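Local coordinates for protein phosphoribosylformylglycinamidine cyclo-ligase (Thermus thermophilus HB8, PDB 5AVM) that probably catalyses the ATP-dependent ring closure of formylglycinamidine ribonucleotide to 5-aminoimidazole ribonucleotide, a step of de novo purine biosynthesis, at residues B[223-226]-B[227-231]; B[305-308]-B[309-313]; B[169-172]-B[173-177]; B[77-80]-B[81-84]. All blocks are in the same frame, centred on the assembly; numbering follows the deposited sequence.

Contact 1 (B[223-226]-B[227-231]); sequences AYLK and EFRLL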
loop_
_atom_site.group_PDB
_atom_site.type_symbol
_atom_site.label_atom_id
_atom_site.label_comp_id
_atom_site.label_asym_id
_atom_site.label_seq_id
_atom_site.Cartn_x
_atom_site.Cartn_y
_atom_site.Cartn_z
ATOM N N ALA B 223 10.802 -14.733 8.559
ATOM C CA ALA B 223 9.421 -15.186 8.415
ATOM C C ALA B 223 9.195 -16.437 9.253
ATOM O O ALA B 223 10.059 -17.309 9.315
ATOM C CB ALA B 223 9.115 -15.492 6.958
ATOM N N TYR B 224 8.026 -16.529 9.881
ATOM C CA TYR B 224 7.692 -17.681 10.713
ATOM C C TYR B 224 6.581 -18.545 10.129
ATOM O O TYR B 224 5.880 -19.245 10.862
ATOM C CB TYR B 224 7.304 -17.207 12.113
ATOM C CG TYR B 224 8.424 -16.441 12.771
ATOM C CD1 TYR B 224 9.610 -17.080 13.135
ATOM C CD2 TYR B 224 8.339 -15.065 12.943
ATOM C CE1 TYR B 224 10.684 -16.363 13.645
ATOM C CE2 TYR B 224 9.400 -14.340 13.451
ATOM C CZ TYR B 224 10.570 -14.993 13.798
ATOM O OH TYR B 224 11.623 -14.259 14.286
ATOM N N LEU B 225 6.432 -18.504 8.807
ATOM C CA LEU B 225 5.395 -19.287 8.145
ATOM C C LEU B 225 5.660 -20.786 8.332
ATOM O O LEU B 225 4.759 -21.548 8.705
ATOM C CB LEU B 225 5.326 -18.920 6.648
ATOM C CG LEU B 225 4.200 -19.524 5.783
ATOM C CD1 LEU B 225 2.848 -19.320 6.450
ATOM C CD2 LEU B 225 4.220 -18.889 4.397
ATOM N N LYS B 226 6.900 -21.200 8.089
ATOM C CA LYS B 226 7.287 -22.598 8.235
ATOM C C LYS B 226 6.952 -23.071 9.653
ATOM O O LYS B 226 6.388 -24.148 9.844
ATOM C CB LYS B 226 8.780 -22.737 7.922
ATOM C CG LYS B 226 9.142 -22.113 6.562
ATOM C CD LYS B 226 10.634 -22.157 6.219
ATOM C CE LYS B 226 11.098 -23.545 5.787
ATOM N NZ LYS B 226 12.542 -23.552 5.396
ATOM N N GLU B 227 7.281 -22.248 10.645
ATOM C CA GLU B 227 6.993 -22.566 12.042
ATOM C C GLU B 227 5.510 -22.866 12.217
ATOM O O GLU B 227 5.123 -24.004 12.476
ATOM C CB GLU B 227 7.355 -21.390 12.943
ATOM C CG GLU B 227 8.717 -21.465 13.591
ATOM C CD GLU B 227 9.858 -21.168 12.653
ATOM O OE1 GLU B 227 9.600 -20.704 11.524
ATOM O OE2 GLU B 227 11.019 -21.388 13.062
ATOM N N PHE B 228 4.693 -21.824 12.074
ATOM C CA PHE B 228 3.244 -21.918 12.213
ATOM C C PHE B 228 2.638 -23.135 11.540
ATOM O O PHE B 228 1.797 -23.814 12.125
ATOM C CB PHE B 228 2.575 -20.648 11.673
ATOM C CG PHE B 228 2.561 -19.517 12.654
ATOM C CD1 PHE B 228 3.738 -18.873 13.013
ATOM C CD2 PHE B 228 1.375 -19.133 13.273
ATOM C CE1 PHE B 228 3.736 -17.860 13.986
ATOM C CE2 PHE B 228 1.364 -18.122 14.247
ATOM C CZ PHE B 228 2.548 -17.487 14.603
ATOM N N ARG B 229 3.054 -23.414 10.311
ATOM C CA ARG B 229 2.519 -24.565 9.604
ATOM C C ARG B 229 2.807 -25.847 10.378
ATOM O O ARG B 229 1.965 -26.740 10.449
ATOM C CB ARG B 229 3.090 -24.624 8.185
ATOM C CG ARG B 229 2.376 -23.663 7.237
ATOM C CD ARG B 229 3.062 -23.537 5.883
ATOM N NE ARG B 229 2.274 -22.746 4.932
ATOM C CZ ARG B 229 2.745 -22.282 3.776
ATOM N NH1 ARG B 229 4.004 -22.525 3.426
ATOM N NH2 ARG B 229 1.960 -21.577 2.965
ATOM N N LEU B 230 3.985 -25.922 10.984
ATOM C CA LEU B 230 4.355 -27.097 11.760
ATOM C C LEU B 230 3.415 -27.261 12.943
ATOM O O LEU B 230 3.079 -28.381 13.330
ATOM C CB LEU B 230 5.787 -26.970 12.278
ATOM C CG LEU B 230 6.894 -26.874 11.232
ATOM C CD1 LEU B 230 8.231 -26.701 11.940
ATOM C CD2 LEU B 230 6.889 -28.125 10.360
ATOM N N LEU B 231 3.003 -26.140 13.523
ATOM C CA LEU B 231 2.096 -26.168 14.660
ATOM C C LEU B 231 0.662 -26.415 14.207
ATOM O O LEU B 231 -0.111 -27.076 14.898
ATOM C CB LEU B 231 2.177 -24.853 15.423
ATOM C CG LEU B 231 3.533 -24.558 16.058
ATOM C CD1 LEU B 231 3.530 -23.135 16.585
ATOM C CD2 LEU B 231 3.817 -25.552 17.169
HETATM O O HOH W 1 11.512 -19.134 10.317
#

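Contact 2 (B[305-308]-B[309-313]); sequences PQEA and AEEAL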
loop_
_atom_site.group_PDB
_atom_site.type_symbol
_atom_site.label_atom_id
_atom_site.label_comp_id
_atom_site.label_asym_id
_atom_site.label_seq_id
_atom_site.Cartn_x
_atom_site.Cartn_y
_atom_site.Cartn_z
ATOM N N PRO B 305 -1.941 -22.083 25.852
ATOM C CA PRO B 305 -1.951 -22.893 27.077
ATOM C C PRO B 305 -0.547 -23.431 27.372
ATOM O O PRO B 305 0.251 -23.615 26.454
ATOM C CB PRO B 305 -2.943 -24.001 26.737
ATOM C CG PRO B 305 -3.939 -23.283 25.896
ATOM C CD PRO B 305 -3.056 -22.469 24.967
ATOM N N GLN B 306 -0.244 -23.685 28.640
ATOM C CA GLN B 306 1.081 -24.180 29.000
ATOM C C GLN B 306 1.488 -25.469 28.279
ATOM O O GLN B 306 2.624 -25.592 27.825
ATOM C CB GLN B 306 1.181 -24.388 30.512
ATOM C CG GLN B 306 2.576 -24.787 30.977
ATOM C CD GLN B 306 3.593 -23.656 30.857
ATOM O OE1 GLN B 306 4.762 -23.889 30.539
ATOM N NE2 GLN B 306 3.154 -22.428 31.126
ATOM N N GLU B 307 0.567 -26.422 28.163
ATOM C CA GLU B 307 0.871 -27.690 27.500
ATOM C C GLU B 307 1.190 -27.534 26.024
ATOM O O GLU B 307 1.991 -28.293 25.476
ATOM C CB GLU B 307 -0.297 -28.671 27.655
ATOM C CG GLU B 307 -0.075 -30.059 27.014
ATOM C CD GLU B 307 -0.607 -30.169 25.583
ATOM O OE1 GLU B 307 -0.088 -29.473 24.685
ATOM O OE2 GLU B 307 -1.548 -30.960 25.357
ATOM N N ALA B 308 0.554 -26.556 25.383
ATOM C CA ALA B 308 0.751 -26.308 23.956
ATOM C C ALA B 308 2.175 -25.870 23.650
ATOM O O ALA B 308 2.767 -26.313 22.666
ATOM C CB ALA B 308 -0.246 -25.264 23.460
ATOM N N ALA B 309 2.719 -24.996 24.491
ATOM C CA ALA B 309 4.085 -24.522 24.317
ATOM C C ALA B 309 5.013 -25.737 24.262
ATOM O O ALA B 309 5.856 -25.851 23.369
ATOM C CB ALA B 309 4.470 -23.619 25.476
ATOM N N GLU B 310 4.836 -26.645 25.220
ATOM C CA GLU B 310 5.635 -27.867 25.302
ATOM C C GLU B 310 5.627 -28.636 23.988
ATOM O O GLU B 310 6.681 -28.940 23.434
ATOM C CB GLU B 310 5.106 -28.775 26.423
ATOM C CG GLU B 310 5.855 -28.682 27.749
ATOM C CD GLU B 310 5.783 -27.304 28.376
ATOM O OE1 GLU B 310 4.657 -26.812 28.601
ATOM O OE2 GLU B 310 6.851 -26.715 28.650
ATOM N N GLU B 311 4.432 -28.954 23.499
ATOM C CA GLU B 311 4.271 -29.692 22.247
ATOM C C GLU B 311 4.888 -28.916 21.081
ATOM O O GLU B 311 5.358 -29.500 20.102
ATOM C CB GLU B 311 2.777 -29.953 21.990
ATOM C CG GLU B 311 2.440 -30.500 20.602
ATOM C CD GLU B 311 0.936 -30.696 20.382
ATOM O OE1 GLU B 311 0.142 -29.825 20.808
ATOM O OE2 GLU B 311 0.549 -31.717 19.772
ATOM N N ALA B 312 4.887 -27.594 21.210
ATOM C CA ALA B 312 5.431 -26.714 20.184
ATOM C C ALA B 312 6.961 -26.688 20.181
ATOM O O ALA B 312 7.584 -26.809 19.130
ATOM C CB ALA B 312 4.883 -25.303 20.375
ATOM N N LEU B 313 7.568 -26.531 21.350
ATOM C CA LEU B 313 9.021 -26.492 21.427
ATOM C C LEU B 313 9.679 -27.770 20.904
ATOM O O LEU B 313 10.898 -27.822 20.713
ATOM C CB LEU B 313 9.455 -26.216 22.866
ATOM C CG LEU B 313 8.986 -24.846 23.350
ATOM C CD1 LEU B 313 9.460 -24.621 24.767
ATOM C CD2 LEU B 313 9.520 -23.763 22.423
#

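Contact 3 (B[169-172]-B[173-177]); sequences ERVR and EGDAL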
loop_
_atom_site.group_PDB
_atom_site.type_symbol
_atom_site.label_atom_id
_atom_site.label_comp_id
_atom_site.label_asym_id
_atom_site.label_seq_id
_atom_site.Cartn_x
_atom_site.Cartn_y
_atom_site.Cartn_z
ATOM N N GLU B 169 -9.222 -12.085 22.734
ATOM C CA GLU B 169 -10.402 -12.709 23.325
ATOM C C GLU B 169 -10.267 -14.212 23.581
ATOM O O GLU B 169 -11.081 -14.793 24.304
ATOM C CB GLU B 169 -11.645 -12.425 22.465
ATOM C CG GLU B 169 -11.525 -12.790 20.983
ATOM C CD GLU B 169 -10.519 -11.932 20.227
ATOM O OE1 GLU B 169 -10.459 -10.707 20.487
ATOM O OE2 GLU B 169 -9.803 -12.486 19.363
ATOM N N ARG B 170 -9.243 -14.840 22.998
ATOM C CA ARG B 170 -9.021 -16.276 23.194
ATOM C C ARG B 170 -7.993 -16.472 24.294
ATOM O O ARG B 170 -7.861 -17.559 24.852
ATOM C CB ARG B 170 -8.506 -16.938 21.918
ATOM C CG ARG B 170 -9.100 -16.394 20.653
ATOM C CD ARG B 170 -9.427 -17.500 19.676
ATOM N NE ARG B 170 -8.476 -18.605 19.724
ATOM C CZ ARG B 170 -8.467 -19.606 18.849
ATOM N NH1 ARG B 170 -9.354 -19.623 17.864
ATOM N NH2 ARG B 170 -7.590 -20.596 18.964
ATOM N N VAL B 171 -7.260 -15.407 24.596
ATOM C CA VAL B 171 -6.241 -15.450 25.633
ATOM C C VAL B 171 -6.861 -15.559 27.029
ATOM O O VAL B 171 -7.789 -14.821 27.378
ATOM C CB VAL B 171 -5.344 -14.197 25.580
ATOM C CG1 VAL B 171 -4.465 -14.140 26.810
ATOM C CG2 VAL B 171 -4.492 -14.223 24.323
ATOM N N ARG B 172 -6.343 -16.496 27.814
ATOM C CA ARG B 172 -6.815 -16.722 29.172
ATOM C C ARG B 172 -5.633 -16.491 30.109
ATOM O O ARG B 172 -4.484 -16.477 29.671
ATOM C CB ARG B 172 -7.331 -18.155 29.311
ATOM C CG ARG B 172 -8.447 -18.510 28.334
ATOM C CD ARG B 172 -9.795 -17.968 28.779
ATOM N NE ARG B 172 -10.342 -18.739 29.893
ATOM C CZ ARG B 172 -11.523 -18.509 30.464
ATOM N NH1 ARG B 172 -12.296 -17.520 30.028
ATOM N NH2 ARG B 172 -11.939 -19.277 31.465
ATOM N N GLU B 173 -5.908 -16.297 31.395
ATOM C CA GLU B 173 -4.830 -16.075 32.349
ATOM C C GLU B 173 -4.103 -17.385 32.614
ATOM O O GLU B 173 -4.730 -18.400 32.925
ATOM C CB GLU B 173 -5.369 -15.533 33.670
ATOM C CG GLU B 173 -4.266 -15.225 34.671
ATOM C CD GLU B 173 -4.759 -15.198 36.104
ATOM O OE1 GLU B 173 -5.707 -14.436 36.399
ATOM O OE2 GLU B 173 -4.192 -15.941 36.937
ATOM N N GLY B 174 -2.780 -17.355 32.487
ATOM C CA GLY B 174 -1.996 -18.551 32.718
ATOM C C GLY B 174 -1.301 -19.064 31.475
ATOM O O GLY B 174 -0.520 -20.018 31.533
ATOM N N ASP B 175 -1.583 -18.445 30.337
ATOM C CA ASP B 175 -0.942 -18.873 29.105
ATOM C C ASP B 175 0.563 -18.679 29.183
ATOM O O ASP B 175 1.065 -17.853 29.950
ATOM C CB ASP B 175 -1.470 -18.088 27.901
ATOM C CG ASP B 175 -2.834 -18.553 27.454
ATOM O OD1 ASP B 175 -3.114 -19.769 27.572
ATOM O OD2 ASP B 175 -3.615 -17.706 26.968
ATOM N N ALA B 176 1.274 -19.451 28.375
ATOM C CA ALA B 176 2.720 -19.359 28.299
ATOM C C ALA B 176 3.082 -18.404 27.153
ATOM O O ALA B 176 2.362 -18.309 26.155
ATOM C CB ALA B 176 3.312 -20.739 28.039
ATOM N N LEU B 177 4.189 -17.686 27.307
ATOM C CA LEU B 177 4.642 -16.777 26.270
ATOM C C LEU B 177 5.793 -17.478 25.561
ATOM O O LEU B 177 6.865 -17.667 26.132
ATOM C CB LEU B 177 5.120 -15.453 26.873
ATOM C CG LEU B 177 4.159 -14.690 27.788
ATOM C CD1 LEU B 177 4.762 -13.352 28.130
ATOM C CD2 LEU B 177 2.821 -14.492 27.110
#

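Contact 4 (B[77-80]-B[81-84]); sequences SGLG and FDLV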
loop_
_atom_site.group_PDB
_atom_site.type_symbol
_atom_site.label_atom_id
_atom_site.label_comp_id
_atom_site.label_asym_id
_atom_site.label_seq_id
_atom_site.Cartn_x
_atom_site.Cartn_y
_atom_site.Cartn_z
ATOM N N SER B 77 19.580 -6.274 -1.992
ATOM C CA SER B 77 19.270 -7.678 -2.261
ATOM C C SER B 77 18.350 -8.331 -1.243
ATOM O O SER B 77 17.652 -9.307 -1.557
ATOM C CB SER B 77 20.554 -8.497 -2.301
ATOM O OG SER B 77 21.004 -8.752 -0.976
ATOM N N GLY B 78 18.361 -7.815 -0.020
ATOM C CA GLY B 78 17.532 -8.401 1.017
ATOM C C GLY B 78 16.235 -7.678 1.293
ATOM O O GLY B 78 15.323 -8.248 1.891
ATOM N N LEU B 79 16.138 -6.428 0.853
ATOM C CA LEU B 79 14.939 -5.630 1.095
ATOM C C LEU B 79 13.651 -6.329 0.651
ATOM O O LEU B 79 12.584 -6.108 1.232
ATOM C CB LEU B 79 15.085 -4.252 0.432
ATOM C CG LEU B 79 16.234 -3.409 1.011
ATOM C CD1 LEU B 79 16.229 -2.019 0.402
ATOM C CD2 LEU B 79 16.088 -3.309 2.517
ATOM N N GLY B 80 13.754 -7.186 -0.362
ATOM C CA GLY B 80 12.584 -7.903 -0.833
ATOM C C GLY B 80 12.076 -8.864 0.225
ATOM O O GLY B 80 10.875 -9.065 0.378
ATOM N N PHE B 81 12.989 -9.475 0.964
ATOM C CA PHE B 81 12.577 -10.400 2.008
ATOM C C PHE B 81 12.117 -9.641 3.250
ATOM O O PHE B 81 11.205 -10.081 3.955
ATOM C CB PHE B 81 13.719 -11.367 2.357
ATOM C CG PHE B 81 14.041 -12.345 1.257
ATOM C CD1 PHE B 81 14.660 -11.915 0.080
ATOM C CD2 PHE B 81 13.701 -13.693 1.384
ATOM C CE1 PHE B 81 14.935 -12.808 -0.953
ATOM C CE2 PHE B 81 13.970 -14.598 0.357
ATOM C CZ PHE B 81 14.589 -14.153 -0.815
ATOM N N ASP B 82 12.741 -8.499 3.515
ATOM C CA ASP B 82 12.366 -7.697 4.669
ATOM C C ASP B 82 10.893 -7.336 4.612
ATOM O O ASP B 82 10.185 -7.450 5.607
ATOM C CB ASP B 82 13.207 -6.417 4.746
ATOM C CG ASP B 82 14.614 -6.667 5.297
ATOM O OD1 ASP B 82 14.736 -7.240 6.407
ATOM O OD2 ASP B 82 15.601 -6.286 4.624
ATOM N N LEU B 83 10.426 -6.907 3.443
ATOM C CA LEU B 83 9.022 -6.525 3.273
ATOM C C LEU B 83 8.056 -7.712 3.289
ATOM O O LEU B 83 7.082 -7.731 4.042
ATOM C CB LEU B 83 8.848 -5.753 1.963
ATOM C CG LEU B 83 7.421 -5.308 1.649
ATOM C CD1 LEU B 83 6.831 -4.558 2.838
ATOM C CD2 LEU B 83 7.440 -4.440 0.410
ATOM N N VAL B 84 8.332 -8.695 2.441
ATOM C CA VAL B 84 7.495 -9.882 2.334
ATOM C C VAL B 84 7.408 -10.636 3.656
ATOM O O VAL B 84 6.310 -10.983 4.108
ATOM C CB VAL B 84 8.026 -10.809 1.216
ATOM C CG1 VAL B 84 7.316 -12.148 1.243
ATOM C CG2 VAL B 84 7.820 -10.133 -0.131
#

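Contact 1 (B[223-226]-B[227-231])
One face of the R229 guanidinium is laid over the end of L225, whose CG sits above the middle of the plane, 3.7 Å from CZ of R229. Both leucine methyls touch the same group, CD1 near NE and CD2 near CZ. The F228 ring is met at its edge, where CD1 lies 3.1 Å from Y224 O, while Y224 CB packs against the same ring carbon. E227 OE1 stands at the edge of the Y224 ring, 4.0 Å from CD1, with carboxylate and ring planes 79° apart. A bend at chi2 (75°) folds E227 back toward the turn, and a water donates both to its OE1 (2.8 Å) and to A223 O. R229 NE forms a salt bridge with E97. With R229 shortened to alanine, the flat group over L225 is gone and E97 would probably lose its salt-bridge partner. Beneath the side chains, F228 N, R229 N and L230 N bond to the carbonyls of Y224, L225 and K226. Y224, whose OH bonds to P181 O, is the N-cap residue, and the arrangement is the first turn of an amphipathic helix wedged between helix 79-92 and strands 176-181 and 298-304.

Contact 2 (B[305-308]-B[309-313])
P305 and A309 are joined by the first, weak backbone i, i+4 bond of an alpha-helix, A309 N to P305 O at 3.4 Å, with the proline in the N-cap position. The later bonds are shorter: E311 N to E307 O at 3.2 Å is nearly straight (168°), while A312 N to A308 O at 2.9 Å is bent.

Polar side chains meet in two i, i+4 pairs, Q306 with E310 and E307 with E311. In the first, Q306 turns back along the helix through a bend at chi2 (70°), and its amide lies within 22° of parallel to the E310 carboxylate, OE1 of Q306 being 3.5 Å from OE1 of E310. E310 is bent in the same way, which carries its carboxylate back toward the start of the helix, alongside the Q306 side chain. Replacing E310 by alanine removes the carboxylate and would probably open a gap beside CG and the amide of Q306. The second pair, E307 and E311, brings two like charges together, with OE1 of E307 3.9 Å from OE1 of E311, and this proximity may raise the cost of ionising both. Their place in the first turns, near the positive end of the helix dipole, could offset part of it.

Apolar packing falls mainly to the alanines and L313. A309, A312 and L313 rest on L178 of strand 176-181, which sets the helix against the C-terminal sheet. A312 CB also sits 3.3 Å from the carbonyl oxygen of A308, the same oxygen that accepts from A312 N.

Contact 3 (B[169-172]-B[173-177])
D175 sends CG anti to its own carbonyl carbon (chi1 -77°), which carries the carboxylate back across the turn toward R172 and V171. V171 answers from the other limb: with CG1 anti to the backbone N, chi1 170°, this methyl lies beside the carbonyl carbon and comes within 3.7 Å of D175 OD2.

The bond that ties the two limbs together is R172 N to D175 OD2, 3.1 Å long and fairly straight at 160°. The donor approaches from above the carboxylate plane. OD2 is also hydrogen-bonded to ND1 of H239, so two partners hold this oxygen of a buried residue and restrain the carboxylate. The same oxygen lies 3.1 Å from R172 O. Both are acceptors, so the closeness is probably an electrostatic cost of the tight turn, offset by the two hydrogen bonds.

The chain between them is a type II beta turn from R172 to D175. G174 takes phi 114°, where a side chain would jam against the carbonyl oxygen of E173; the glycine therefore allows the turn. E173, at the preceding corner, packs its side chain on P326 and L261.

The turn leads the chain from the loop after strand 150-161 into strand 176-181 of the six-stranded C-terminal sheet. G174 and D175 already bond through their backbones to V324 of strand 319-326, and A176 bonds to L304 of strand 298-304 on its other flank. V171 closes over this entry, packed against V303, L257 and P258.

Contact 4 (B[77-80]-B[81-84])
G78 O is gripped by two successive amides: F81 N at 2.8 Å comes from above the carbonyl plane in a bent bond (131°), while D82 N at 3.1 Å lies in that plane and is straighter. L83 N and V84 N continue the pattern to L79 O and G80 O. Side chains crowd the same carbonyls. CB of F81 is 3.5 Å from G78 O, which faces the edge of the aromatic ring, and CG2 of V84 is 3.3 Å from G80 O. D82 turns its carboxylate back toward the helix start, CG anti to its own carbonyl carbon (chi1 -78°), and OD2 meets CD2 of L79 at 3.7 Å.

In the next shell, the other carboxylate oxygen, OD1 of D82, accepts from the backbone N of H221 and forms a salt bridge with K66, which anchors this buried acid. L79 and L83 pack on I152, and V84 on A125 and C126. S77 bonds through OG to D75 and through its backbone O to S121, while a sulfate ion lies close to its side chain. The residues from L79 on belong to the first turns of helix 79-92, which lies between helix 112-129 and strands 97-107 and 150-161 of the N-terminal sheet, the helix-on-sheet packing of an alpha/beta domain.

In the fold
Contacts 1, 2 and 3 form a chain of touching neighbours. L231 CD2 of contact 1 packs on A312 CB of contact 2 at 3.4 Å, and P305 N of contact 2 lies 3.1 Å from D175 OD1 of contact 3. A176 adds packing against Q306 and A309, so the strand entered by the turn at 169-177 supports the helix of contact 2. Contact 4, in the N-terminal domain, touches none of the others; its nearest atoms are about 6 Å from contact 1, and its centre is about 33 Å from that of contact 3. Its helix runs on to meet contact 1 through N85, V88, N89 and L92, joining the two domains. A sulfate ion, probably from the crystallisation liquor, lies at S77.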